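Type 3A cellulose-binding domain protein (Clostridium thermocellum, PDB 4B9P) binds cellulose through this extracellular family 3 carbohydrate-binding module of the anti-sigma factor RsgI2, which may thereby sense biomass and release SigI2. Local coordinates at residues Lys43-Tyr48 with Thr153-Gly158. Residues are numbered along the deposited sequence; the frame is centred on the assembly and turned at random.
Sequences KIRYYY and TVYISG
Arg45 and Tyr155 meet on one face of an antiparallel sheet in the beta-sandwich of this family 3 carbohydrate-binding module. Strands 42-48 and 152-156 are neighbours in that sheet. Lys43 pairs with Tyr155 and Arg45 with Thr153 as hydrogen-bonded pairs, and Ile44 with Val154 as a non-hydrogen-bonded pair between them. Of the four backbone bonds, Tyr155 N to Lys43 O is the straightest (169° at the hydrogen), and Thr153 N to Arg45 O is the longest at 3.2 Å.

The face with Arg45, Thr153 and Tyr155 carries most of the side-chain contact. Arg45 is extended from CG to NE and crosses the Tyr155 side chain at about a right angle. Its CD lies 3.6 Å from Tyr155 CE1, an oblique approach to the ring. The same CE1 sits over one face of the guanidinium, whose plane is turned 47° from the ring. The charge of Arg45 is met by a salt bridge from NE to Glu89 on strand 84-92.

Tyr47 and Tyr155 approach from opposite directions, with their OH atoms 2.9 Å apart. Each hydroxyl lies at the edge of the other ring, near its plane. Tyr155 OH is hydrogen-bonded to Glu165 OE2, and Tyr47 OH weakly to Glu165 OE1. The buried phenols thus share one carboxylate as a partner.

On the other face, Ile44 CG1 meets Val154 CG2 in a looser apolar contact at 4.2 Å.

Thr153 OG1 touches both tyrosines. With chi1 at 51°, it is flanked by the backbone N and C and turned toward the two phenols. From there it is 3.4 Å from Tyr47 CE2, at the ring edge, and donates a 3.0 Å hydrogen bond to Tyr155 OH.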
ATOM      1  N   LYS A  43       8.151  -6.368  -0.958  1.00 17.11           N
ATOM      2  CA  LYS A  43       6.896  -5.950  -1.600  1.00 16.73           C
ATOM      3  C   LYS A  43       5.851  -5.817  -0.502  1.00 17.05           C
ATOM      4  O   LYS A  43       5.792  -6.620   0.439  1.00 19.56           O
ATOM      5  CB  LYS A  43       6.434  -7.003  -2.600  1.00 18.20           C
ATOM      6  CG  LYS A  43       7.413  -7.288  -3.724  1.00 20.23           C
ATOM      7  CD  LYS A  43       7.665  -6.089  -4.613  1.00 20.78           C
ATOM      8  CE  LYS A  43       8.666  -6.440  -5.717  1.00 22.64           C
ATOM      9  NZ  LYS A  43       9.033  -5.234  -6.516  1.00 21.26           N
ATOM     10  N   ILE A  44       5.021  -4.797  -0.631  1.00 16.59           N
ATOM     11  CA  ILE A  44       3.952  -4.511   0.321  1.00 16.79           C
ATOM     12  C   ILE A  44       2.646  -4.495  -0.442  1.00 16.00           C
ATOM     13  O   ILE A  44       2.606  -3.854  -1.495  1.00 18.33           O
ATOM     14  CB  ILE A  44       4.185  -3.143   0.961  1.00 17.04           C
ATOM     15  CG1 ILE A  44       5.531  -3.071   1.691  1.00 18.30           C
ATOM     16  CG2 ILE A  44       3.049  -2.800   1.929  1.00 18.67           C
ATOM     17  CD1 ILE A  44       5.943  -1.652   2.019  1.00 21.21           C
ATOM     18  N   ARG A  45       1.600  -5.170   0.056  1.00 16.19           N
ATOM     19  CA  ARG A  45       0.334  -5.220  -0.688  1.00 16.40           C
ATOM     20  C   ARG A  45      -0.816  -4.670   0.137  1.00 16.47           C
ATOM     21  O   ARG A  45      -1.057  -5.093   1.271  1.00 17.47           O
ATOM     22  CB  ARG A  45      -0.020  -6.655  -1.106  1.00 16.87           C
ATOM     23  CG  ARG A  45       0.969  -7.194  -2.080  1.00 17.91           C
ATOM     24  CD  ARG A  45       0.572  -8.573  -2.517  1.00 21.34           C
ATOM     25  NE  ARG A  45       1.526  -9.041  -3.511  1.00 25.95           N
ATOM     26  CZ  ARG A  45       1.553 -10.281  -3.949  1.00 33.09           C
ATOM     27  NH1 ARG A  45       0.679 -11.164  -3.469  1.00 34.83           N
ATOM     28  NH2 ARG A  45       2.461 -10.642  -4.844  1.00 36.54           N
ATOM     29  N   TYR A  46      -1.548  -3.747  -0.487  1.00 15.64           N
ATOM     30  CA  TYR A  46      -2.783  -3.178   0.052  1.00 16.19           C
ATOM     31  C   TYR A  46      -3.914  -3.749  -0.812  1.00 16.08           C
ATOM     32  O   TYR A  46      -3.995  -3.425  -2.001  1.00 16.53           O
ATOM     33  CB  TYR A  46      -2.746  -1.637  -0.067  1.00 16.62           C
ATOM     34  CG  TYR A  46      -3.992  -0.971   0.501  1.00 16.51           C
ATOM     35  CD1 TYR A  46      -5.150  -0.779  -0.286  1.00 17.11           C
ATOM     36  CD2 TYR A  46      -4.018  -0.489   1.817  1.00 17.22           C
ATOM     37  CE1 TYR A  46      -6.292  -0.205   0.255  1.00 17.02           C
ATOM     38  CE2 TYR A  46      -5.168   0.118   2.362  1.00 17.23           C
ATOM     39  CZ  TYR A  46      -6.284   0.274   1.563  1.00 15.78           C
ATOM     40  OH  TYR A  46      -7.352   0.853   2.146  1.00 16.67           O
ATOM     41  N   TYR A  47      -4.771  -4.568  -0.214  1.00 16.10           N
ATOM     42  CA  TYR A  47      -5.821  -5.289  -0.941  1.00 15.80           C
ATOM     43  C   TYR A  47      -7.145  -4.542  -0.906  1.00 15.37           C
ATOM     44  O   TYR A  47      -7.528  -3.986   0.136  1.00 16.21           O
ATOM     45  CB  TYR A  47      -6.054  -6.646  -0.294  1.00 16.34           C
ATOM     46  CG  TYR A  47      -4.928  -7.604  -0.412  1.00 17.27           C
ATOM     47  CD1 TYR A  47      -4.750  -8.361  -1.581  1.00 19.26           C
ATOM     48  CD2 TYR A  47      -4.002  -7.743   0.625  1.00 21.43           C
ATOM     49  CE1 TYR A  47      -3.719  -9.290  -1.679  1.00 23.90           C
ATOM     50  CE2 TYR A  47      -2.966  -8.637   0.523  1.00 25.34           C
ATOM     51  CZ  TYR A  47      -2.813  -9.397  -0.620  1.00 27.68           C
ATOM     52  OH  TYR A  47      -1.749 -10.289  -0.653  1.00 34.97           O
ATOM     53  N   TYR A  48      -7.865  -4.546  -2.029  1.00 15.56           N
ATOM     54  CA  TYR A  48      -9.099  -3.774  -2.097  1.00 15.54           C
ATOM     55  C   TYR A  48      -9.950  -4.350  -3.234  1.00 15.00           C
ATOM     56  O   TYR A  48      -9.519  -5.233  -3.990  1.00 15.47           O
ATOM     57  CB  TYR A  48      -8.781  -2.290  -2.324  1.00 16.12           C
ATOM     58  CG  TYR A  48      -8.182  -1.931  -3.682  1.00 15.30           C
ATOM     59  CD1 TYR A  48      -6.821  -2.136  -3.959  1.00 16.47           C
ATOM     60  CD2 TYR A  48      -8.968  -1.351  -4.665  1.00 16.72           C
ATOM     61  CE1 TYR A  48      -6.278  -1.829  -5.169  1.00 17.09           C
ATOM     62  CE2 TYR A  48      -8.409  -0.997  -5.900  1.00 17.35           C
ATOM     63  CZ  TYR A  48      -7.061  -1.236  -6.121  1.00 17.33           C
ATOM     64  OH  TYR A  48      -6.514  -0.911  -7.337  1.00 19.27           O
ATOM     65  N   THR A 153      -0.035  -6.868   3.678  1.00 16.51           N
ATOM     66  CA  THR A 153       0.988  -7.913   3.786  1.00 17.25           C
ATOM     67  C   THR A 153       2.327  -7.417   3.282  1.00 16.85           C
ATOM     68  O   THR A 153       2.406  -6.477   2.488  1.00 17.50           O
ATOM     69  CB  THR A 153       0.592  -9.163   2.974  1.00 18.55           C
ATOM     70  OG1 THR A 153       0.249  -8.753   1.643  1.00 19.14           O
ATOM     71  CG2 THR A 153      -0.594  -9.879   3.616  1.00 21.64           C
ATOM     72  N   VAL A 154       3.395  -8.047   3.764  1.00 16.69           N
ATOM     73  CA  VAL A 154       4.757  -7.685   3.361  1.00 17.22           C
ATOM     74  C   VAL A 154       5.535  -8.960   3.089  1.00 17.72           C
ATOM     75  O   VAL A 154       5.473  -9.905   3.890  1.00 18.51           O
ATOM     76  CB  VAL A 154       5.517  -6.848   4.434  1.00 18.28           C
ATOM     77  CG1 VAL A 154       6.879  -6.404   3.892  1.00 20.16           C
ATOM     78  CG2 VAL A 154       4.695  -5.653   4.911  1.00 19.74           C
ATOM     79  N   TYR A 155       6.213  -8.978   1.945  1.00 18.27           N
ATOM     80  CA  TYR A 155       7.015 -10.127   1.511  1.00 18.89           C
ATOM     81  C   TYR A 155       8.465  -9.691   1.363  1.00 19.33           C
ATOM     82  O   TYR A 155       8.742  -8.578   0.902  1.00 20.20           O
ATOM     83  CB  TYR A 155       6.550 -10.637   0.143  1.00 20.11           C
ATOM     84  CG  TYR A 155       5.077 -10.864   0.148  1.00 19.49           C
ATOM     85  CD1 TYR A 155       4.211  -9.792  -0.040  1.00 20.37           C
ATOM     86  CD2 TYR A 155       4.541 -12.121   0.352  1.00 21.58           C
ATOM     87  CE1 TYR A 155       2.852  -9.948  -0.033  1.00 21.87           C
ATOM     88  CE2 TYR A 155       3.112 -12.285   0.364  1.00 23.66           C
ATOM     89  CZ  TYR A 155       2.289 -11.169   0.169  1.00 22.64           C
ATOM     90  OH  TYR A 155       0.904 -11.233   0.170  1.00 25.01           O
ATOM     91  N   ILE A 156       9.402 -10.551   1.762  1.00 19.90           N
ATOM     92  CA  ILE A 156      10.805 -10.315   1.514  1.00 21.14           C
ATOM     93  C   ILE A 156      11.268 -11.488   0.656  1.00 22.07           C
ATOM     94  O   ILE A 156      11.192 -12.653   1.087  1.00 22.69           O
ATOM     95  CB  ILE A 156      11.594 -10.272   2.808  1.00 21.62           C
ATOM     96  CG1 ILE A 156      10.967  -9.275   3.793  1.00 22.06           C
ATOM     97  CG2 ILE A 156      13.014  -9.909   2.537  1.00 24.44           C
ATOM     98  CD1 ILE A 156      11.711  -9.122   5.146  1.00 25.19           C
ATOM     99  N   SER A 157      11.776 -11.183  -0.535  1.00 22.53           N
ATOM    100  CA  SER A 157      12.229 -12.213  -1.463  1.00 24.81           C
ATOM    101  C   SER A 157      11.155 -13.281  -1.678  1.00 25.28           C
ATOM    102  O   SER A 157      11.467 -14.484  -1.773  1.00 28.43           O
ATOM    103  CB  SER A 157      13.535 -12.845  -0.985  1.00 26.49           C
ATOM    104  OG  SER A 157      14.533 -11.854  -0.942  1.00 30.41           O
ATOM    105  N   GLY A 158       9.896 -12.853  -1.732  1.00 23.51           N
ATOM    106  CA  GLY A 158       8.790 -13.739  -2.032  1.00 25.63           C
ATOM    107  C   GLY A 158       8.177 -14.446  -0.842  1.00 25.31           C
ATOM    108  O   GLY A 158       7.131 -15.076  -0.986  1.00 28.00           O
TER